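Local coordinates for lysosome-associated membrane glycoprotein 3 (PDB 4AKM) that acts as a lysosomal membrane glycoprotein in the unfolded protein response and in fusion of lysosomes with autophagosomes, with this chain the membrane-proximal part of its luminal domain, at residues G5-L10 with F40-N45; I23-Q28 with V85-T90; N59-L62 with G67-N70. One frame throughout, in Å; residues are numbered along the deposited sequence.

Contact 1: G5-L10 with F40-N45; sequences GIYQVL and FNIDPN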
# COMPACT_ATOMS: atom_id res chain seq x y z
N GLY A 5 -0.18 8.39 6.51
CA GLY A 5 -1.46 8.00 7.07
C GLY A 5 -1.36 6.80 7.98
O GLY A 5 -0.54 5.91 7.74
N ILE A 6 -2.18 6.77 9.03
CA ILE A 6 -2.21 5.63 9.93
C ILE A 6 -3.48 4.80 9.71
O ILE A 6 -4.59 5.20 10.06
CB ILE A 6 -2.06 6.06 11.40
CG1 ILE A 6 -0.75 6.82 11.59
CG2 ILE A 6 -2.09 4.85 12.31
CD1 ILE A 6 -0.92 8.32 11.65
N TYR A 7 -3.27 3.63 9.12
CA TYR A 7 -4.36 2.78 8.70
C TYR A 7 -4.35 1.51 9.52
O TYR A 7 -3.36 1.20 10.19
CB TYR A 7 -4.22 2.44 7.23
CG TYR A 7 -4.07 3.67 6.37
CD1 TYR A 7 -4.99 4.71 6.43
CD2 TYR A 7 -2.98 3.81 5.51
CE1 TYR A 7 -4.84 5.84 5.66
CE2 TYR A 7 -2.83 4.93 4.73
CZ TYR A 7 -3.76 5.94 4.81
OH TYR A 7 -3.60 7.06 4.03
N GLN A 8 -5.44 0.77 9.44
CA GLN A 8 -5.69 -0.29 10.40
C GLN A 8 -6.83 -1.17 9.92
O GLN A 8 -7.86 -0.67 9.46
CB GLN A 8 -6.05 0.36 11.72
CG GLN A 8 -6.02 -0.54 12.91
CD GLN A 8 -6.62 0.14 14.12
OE1 GLN A 8 -7.84 0.28 14.21
NE2 GLN A 8 -5.77 0.58 15.04
N VAL A 9 -6.65 -2.48 10.02
CA VAL A 9 -7.70 -3.44 9.66
C VAL A 9 -7.97 -4.34 10.86
O VAL A 9 -7.04 -4.73 11.57
CB VAL A 9 -7.29 -4.29 8.44
CG1 VAL A 9 -8.42 -5.22 8.04
CG2 VAL A 9 -6.91 -3.40 7.26
N LEU A 10 -9.23 -4.68 11.10
CA LEU A 10 -9.58 -5.44 12.30
C LEU A 10 -10.43 -6.68 12.06
O LEU A 10 -11.31 -6.70 11.20
CB LEU A 10 -10.29 -4.53 13.31
CG LEU A 10 -9.45 -3.44 13.98
CD1 LEU A 10 -10.35 -2.43 14.68
CD2 LEU A 10 -8.46 -4.05 14.95
N PHE A 40 -0.38 12.42 -7.68
CA PHE A 40 -1.51 12.47 -6.76
C PHE A 40 -1.16 11.93 -5.38
O PHE A 40 -0.89 10.75 -5.21
CB PHE A 40 -2.72 11.71 -7.29
CG PHE A 40 -3.83 11.64 -6.29
CD1 PHE A 40 -4.64 12.74 -6.05
CD2 PHE A 40 -4.05 10.49 -5.54
CE1 PHE A 40 -5.65 12.69 -5.11
CE2 PHE A 40 -5.06 10.43 -4.60
CZ PHE A 40 -5.87 11.53 -4.38
N ASN A 41 -1.21 12.81 -4.38
CA ASN A 41 -0.92 12.42 -3.01
C ASN A 41 -2.15 11.84 -2.32
O ASN A 41 -3.18 12.50 -2.22
CB ASN A 41 -0.41 13.63 -2.23
CG ASN A 41 0.95 14.11 -2.72
OD1 ASN A 41 1.51 13.56 -3.68
ND2 ASN A 41 1.49 15.12 -2.06
N ILE A 42 -2.04 10.61 -1.84
CA ILE A 42 -3.10 10.07 -1.00
C ILE A 42 -3.12 10.92 0.27
O ILE A 42 -2.16 10.94 1.03
CB ILE A 42 -2.92 8.58 -0.65
CG1 ILE A 42 -3.45 7.68 -1.77
CG2 ILE A 42 -3.70 8.23 0.62
CD1 ILE A 42 -2.64 7.71 -3.03
N ASP A 43 -4.21 11.67 0.44
CA ASP A 43 -4.41 12.47 1.64
C ASP A 43 -5.09 11.61 2.70
O ASP A 43 -6.26 11.25 2.58
CB ASP A 43 -5.24 13.72 1.29
CG ASP A 43 -5.75 14.47 2.52
OD1 ASP A 43 -5.22 14.27 3.64
OD2 ASP A 43 -6.68 15.28 2.35
N PRO A 44 -4.34 11.27 3.75
CA PRO A 44 -4.78 10.37 4.82
C PRO A 44 -5.99 10.82 5.63
O PRO A 44 -6.64 9.97 6.24
CB PRO A 44 -3.54 10.29 5.73
CG PRO A 44 -2.68 11.42 5.35
CD PRO A 44 -2.93 11.67 3.91
N ASN A 45 -6.30 12.11 5.66
CA ASN A 45 -7.48 12.57 6.38
C ASN A 45 -8.75 12.57 5.52
O ASN A 45 -9.82 12.97 5.96
CB ASN A 45 -7.24 13.94 7.03
CG ASN A 45 -6.40 13.84 8.30
OD1 ASN A 45 -6.38 12.80 8.97
ND2 ASN A 45 -5.72 14.93 8.64
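At an edge of one sheet of the beta-prism domain, the start of strand 5-11 meets the loop that leaves strand 38-41, with G5 and Y7 lying against P44 and I42. Both strands pair with the same edge of strand 14-27, one after the other: G5 with M21 and Y7 with A19, then F40 with L25. P44 carries much of the contact: its CB sits 3.4 Å from G5 CA. Glycine suits this place, since P44 CB and Y7 OH appear to take the room beside its CA. CG of Y7 stands beside its own backbone N (chi1 -53°), which folds the ring back along the strand until G5 C lies over the ring centre, 4.0 Å above its plane. The phenol end thereby reaches the loop, where Y7 OH is 3.6 Å from P44 CA and 3.6 Å from the branch methyl CG2 of I42. The other branch of I42 leads off, and its side chain packs on I23 and F64. P44 stands within an Asx turn, as OD1 of D43 accepts from N45 N at 3.1 Å, met from above the carboxylate plane, which probably helps fix the bend. The contact thus rests on van der Waals fit, with a phenol oxygen and a rigid proline set close against a glycine, and its two segments share no hydrogen bond.

Contact 2: I23-Q28 with V85-T90; sequences IQLIVQ and VGAYLT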
# COMPACT_ATOMS: atom_id res chain seq x y z
N ILE A 23 1.49 7.63 0.59
CA ILE A 23 1.34 7.01 -0.72
C ILE A 23 1.07 8.06 -1.80
O ILE A 23 0.32 9.01 -1.59
CB ILE A 23 0.25 5.91 -0.70
CG1 ILE A 23 0.67 4.79 0.25
CG2 ILE A 23 0.03 5.34 -2.09
CD1 ILE A 23 -0.48 3.95 0.74
N GLN A 24 1.74 7.87 -2.93
CA GLN A 24 1.66 8.79 -4.05
C GLN A 24 1.36 7.95 -5.28
O GLN A 24 1.84 6.83 -5.42
CB GLN A 24 3.00 9.53 -4.20
CG GLN A 24 2.98 10.70 -5.18
CD GLN A 24 4.29 11.47 -5.22
OE1 GLN A 24 5.28 11.03 -5.81
NE2 GLN A 24 4.31 12.64 -4.59
N LEU A 25 0.54 8.49 -6.18
CA LEU A 25 0.28 7.82 -7.45
C LEU A 25 0.82 8.69 -8.58
O LEU A 25 0.53 9.87 -8.64
CB LEU A 25 -1.21 7.55 -7.64
CG LEU A 25 -1.80 6.46 -6.73
CD1 LEU A 25 -3.31 6.33 -6.92
CD2 LEU A 25 -1.12 5.12 -6.98
N ILE A 26 1.62 8.09 -9.46
CA ILE A 26 2.19 8.81 -10.58
C ILE A 26 1.61 8.27 -11.88
O ILE A 26 1.80 7.10 -12.20
CB ILE A 26 3.74 8.67 -10.63
CG1 ILE A 26 4.41 9.42 -9.47
CG2 ILE A 26 4.28 9.18 -11.96
CD1 ILE A 26 4.56 8.61 -8.21
N VAL A 27 0.91 9.13 -12.63
CA VAL A 27 0.42 8.72 -13.96
C VAL A 27 1.15 9.42 -15.10
O VAL A 27 1.40 10.62 -15.06
CB VAL A 27 -1.14 8.82 -14.12
CG1 VAL A 27 -1.84 8.72 -12.78
CG2 VAL A 27 -1.54 10.10 -14.85
N GLN A 28 1.51 8.63 -16.11
CA GLN A 28 2.25 9.14 -17.26
C GLN A 28 1.31 9.54 -18.39
O GLN A 28 0.98 8.73 -19.26
CB GLN A 28 3.23 8.08 -17.76
CG GLN A 28 4.61 8.63 -18.08
CD GLN A 28 5.70 7.60 -17.85
OE1 GLN A 28 6.71 7.89 -17.19
NE2 GLN A 28 5.52 6.40 -18.39
N VAL A 85 -0.54 -5.52 -5.54
CA VAL A 85 -0.90 -4.11 -5.43
C VAL A 85 -1.78 -3.63 -6.57
O VAL A 85 -1.43 -3.77 -7.73
CB VAL A 85 0.32 -3.17 -5.34
CG1 VAL A 85 -0.15 -1.76 -5.01
CG2 VAL A 85 1.30 -3.66 -4.30
N GLY A 86 -2.93 -3.06 -6.22
CA GLY A 86 -3.82 -2.55 -7.23
C GLY A 86 -4.11 -1.09 -6.96
O GLY A 86 -4.10 -0.66 -5.82
N ALA A 87 -4.35 -0.33 -8.02
CA ALA A 87 -4.77 1.05 -7.85
C ALA A 87 -5.72 1.49 -8.95
O ALA A 87 -5.74 0.94 -10.06
CB ALA A 87 -3.58 1.98 -7.76
N TYR A 88 -6.50 2.50 -8.60
CA TYR A 88 -7.51 3.05 -9.47
C TYR A 88 -7.55 4.54 -9.18
O TYR A 88 -7.64 4.94 -8.02
CB TYR A 88 -8.84 2.39 -9.12
CG TYR A 88 -10.05 2.73 -9.96
CD1 TYR A 88 -10.76 3.91 -9.76
CD2 TYR A 88 -10.51 1.84 -10.92
CE1 TYR A 88 -11.88 4.21 -10.51
CE2 TYR A 88 -11.64 2.14 -11.68
CZ TYR A 88 -12.32 3.32 -11.46
OH TYR A 88 -13.44 3.62 -12.21
N LEU A 89 -7.47 5.35 -10.23
CA LEU A 89 -7.38 6.79 -10.08
C LEU A 89 -8.13 7.52 -11.18
O LEU A 89 -7.89 7.27 -12.35
CB LEU A 89 -5.92 7.23 -10.08
CG LEU A 89 -5.70 8.73 -9.89
CD1 LEU A 89 -6.25 9.16 -8.54
CD2 LEU A 89 -4.24 9.09 -10.02
N THR A 90 -9.02 8.44 -10.81
CA THR A 90 -9.73 9.26 -11.79
C THR A 90 -9.09 10.64 -11.90
O THR A 90 -8.83 11.29 -10.89
CB THR A 90 -11.21 9.43 -11.41
OG1 THR A 90 -11.78 8.16 -11.06
CG2 THR A 90 -11.99 10.02 -12.58
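Strands 23-27 and 85-90 cross at 67°, their axes 9.3 Å apart at closest approach, a spacing filled by side chains between two layers rather than by backbone bonds within one. L25, V27, A87 and L89 all point from their strands toward the opposite one, and all are buried. L25 and L89 carry the contact, sliding past each other in opposite directions so that the base of each receives the tip of the other. CB of L25 lies 4.1 Å from L89 CD2, while L25 CD1 comes to 4.2 Å from L89 CB. With its CG anti to the backbone N (chi1 -179°), L89 extends far enough for CD2 to touch V27 CG1 as well, at 3.7 Å; the branched valine, shorter than leucine, meets it obliquely. The second methyl of L25, CD2, rests 4.1 Å from A87 CB, where alanine, with a single methyl, suits the approach of the leucine tip. Around this group V132 packs on L25, L130 and L126 on A87, and F40 on L89. Every touching atom is carbon, which implies that the two sheets are held here by burial of interlocking aliphatic groups, a hydrophobic core without directional bonds.

Contact 3: N59-L62 with G67-N70; sequences NLLL and GFVN. With NAG (2-acetamido-2-deoxy-beta-D-glucopyranose), chain D.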
# COMPACT_ATOMS: atom_id res chain seq x y z
N ASN A 59 -5.99 -8.12 3.24
CA ASN A 59 -5.87 -6.92 2.41
C ASN A 59 -6.22 -5.64 3.14
O ASN A 59 -7.21 -5.59 3.90
CB ASN A 59 -6.69 -7.03 1.11
CG ASN A 59 -8.18 -6.90 1.35
OD1 ASN A 59 -8.83 -7.83 1.84
ND2 ASN A 59 -8.74 -5.75 0.98
N LEU A 60 -5.38 -4.64 2.94
CA LEU A 60 -5.64 -3.27 3.33
C LEU A 60 -6.09 -2.50 2.09
O LEU A 60 -5.34 -2.37 1.13
CB LEU A 60 -4.39 -2.61 3.91
CG LEU A 60 -4.52 -1.09 4.07
CD1 LEU A 60 -5.65 -0.75 5.02
CD2 LEU A 60 -3.22 -0.47 4.55
N LEU A 61 -7.32 -2.02 2.12
CA LEU A 61 -7.84 -1.21 1.04
C LEU A 61 -8.08 0.20 1.51
O LEU A 61 -8.69 0.43 2.56
CB LEU A 61 -9.12 -1.82 0.47
CG LEU A 61 -9.77 -1.05 -0.68
CD1 LEU A 61 -8.84 -0.96 -1.89
CD2 LEU A 61 -11.07 -1.71 -1.05
N LEU A 62 -7.58 1.15 0.73
CA LEU A 62 -7.68 2.56 1.05
C LEU A 62 -8.48 3.23 -0.04
O LEU A 62 -8.10 3.21 -1.20
CB LEU A 62 -6.29 3.17 1.09
CG LEU A 62 -5.29 2.46 2.01
CD1 LEU A 62 -3.92 3.07 1.84
CD2 LEU A 62 -5.74 2.54 3.46
N GLY A 67 -10.66 7.10 -6.48
CA GLY A 67 -10.27 5.72 -6.59
C GLY A 67 -9.80 5.09 -5.30
O GLY A 67 -10.31 5.38 -4.22
N PHE A 68 -8.79 4.23 -5.42
CA PHE A 68 -8.34 3.44 -4.29
C PHE A 68 -6.96 2.87 -4.51
O PHE A 68 -6.45 2.80 -5.64
CB PHE A 68 -9.31 2.29 -4.03
CG PHE A 68 -9.44 1.32 -5.19
CD1 PHE A 68 -8.49 0.33 -5.40
CD2 PHE A 68 -10.51 1.41 -6.06
CE1 PHE A 68 -8.60 -0.55 -6.46
CE2 PHE A 68 -10.63 0.52 -7.12
CZ PHE A 68 -9.67 -0.45 -7.32
N VAL A 69 -6.37 2.43 -3.40
CA VAL A 69 -5.15 1.64 -3.44
C VAL A 69 -5.38 0.39 -2.60
O VAL A 69 -5.82 0.47 -1.46
CB VAL A 69 -3.92 2.42 -2.91
CG1 VAL A 69 -2.71 1.50 -2.82
CG2 VAL A 69 -3.61 3.60 -3.80
N ASN A 70 -5.08 -0.76 -3.19
CA ASN A 70 -5.31 -2.03 -2.55
C ASN A 70 -4.01 -2.78 -2.36
O ASN A 70 -3.34 -3.15 -3.33
CB ASN A 70 -6.30 -2.86 -3.37
CG ASN A 70 -6.95 -3.96 -2.55
OD1 ASN A 70 -6.88 -3.97 -1.33
ND2 ASN A 70 -7.60 -4.89 -3.24
C1 NAG D . -8.34 -6.04 -2.79
C2 NAG D . -9.35 -6.10 -3.93
C3 NAG D . -10.34 -7.23 -3.69
C4 NAG D . -9.60 -8.54 -3.43
C5 NAG D . -8.49 -8.37 -2.40
C6 NAG D . -7.61 -9.61 -2.37
C7 NAG D . -9.98 -4.09 -5.15
C8 NAG D . -11.01 -3.02 -5.27
N2 NAG D . -10.04 -4.83 -4.04
O3 NAG D . -11.16 -7.38 -4.84
O4 NAG D . -10.50 -9.52 -2.95
O5 NAG D . -7.66 -7.27 -2.70
O6 NAG D . -6.59 -9.41 -1.42
O7 NAG D . -9.14 -4.27 -6.03
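Strands 57-64 and 67-75 form a beta hairpin within the antiparallel sheet of the domain, and N59-L62 runs beside G67-N70 with axes 4.8 Å apart. Backbone bonds set the register: L62 and V69 are a hydrogen-bonded antiparallel pair, L62 N giving to V69 O and V69 N giving back to L62 O, each at 2.9 Å. Next along, L61 and N70 make a non-hydrogen-bonded pair. The apolar side-chain contact lies on the face of L61 and N70, where CD1 of L61 reaches across to N70 CB at 3.5 Å and to F68 CD1 at 3.8 Å. L62 and V69 turn to the other, buried face, where L62 meets Y7 and I23, as suits branched aliphatic residues. The polar side-chain link is slight, a weak hydrogen bond from N59 ND2 to N70 OD1 (3.5 Å), with the two amide planes 84° apart. L60 O, 3.3 Å from N70 OD1, is a second acceptor and gives it no bond. The covalent element is the N-glycan on N70, with N70 ND2 bonded to C1 of the sugar, 1.4 Å; the sequon ends at T72, and T72 OG1 is hydrogen-bonded to the sugar. CG of N70 lies anti to the backbone N (chi1 -160°), which carries its amide across toward strand 57-64, and chi2 of 14° turns OD1 to N59 and ND2 to the sugar. F68, whose ring also meets that of Y88 at a small angle, offers an aromatic surface to the glycan: the acetamido methyl C8 sits over one ring face, toward the rim, 3.6 Å from F68 CZ.

From the N terminus the chain passes through strand 5-11 and strand 14-27 before the segment F40-N45 closes contact 1. By then contact 2 has already opened at 23-28, so the two cross. Contact 3, a short hairpin closure, begins and ends before 85-90 completes contact 2. Contact 1 joins the ends of two elements that follow one another along one edge of strand 14-27 in the first sheet, contact 3 joins neighbouring strands of the second, and contact 2 bridges the two sheets. Backbone pairing of 40-42 with 23-25 connects contacts 1 and 2, that of 68-70 with 86-88 connects 2 and 3, and Y7 packing on L62 brings 1 against 3, so the three contacts lie side by side in one domain.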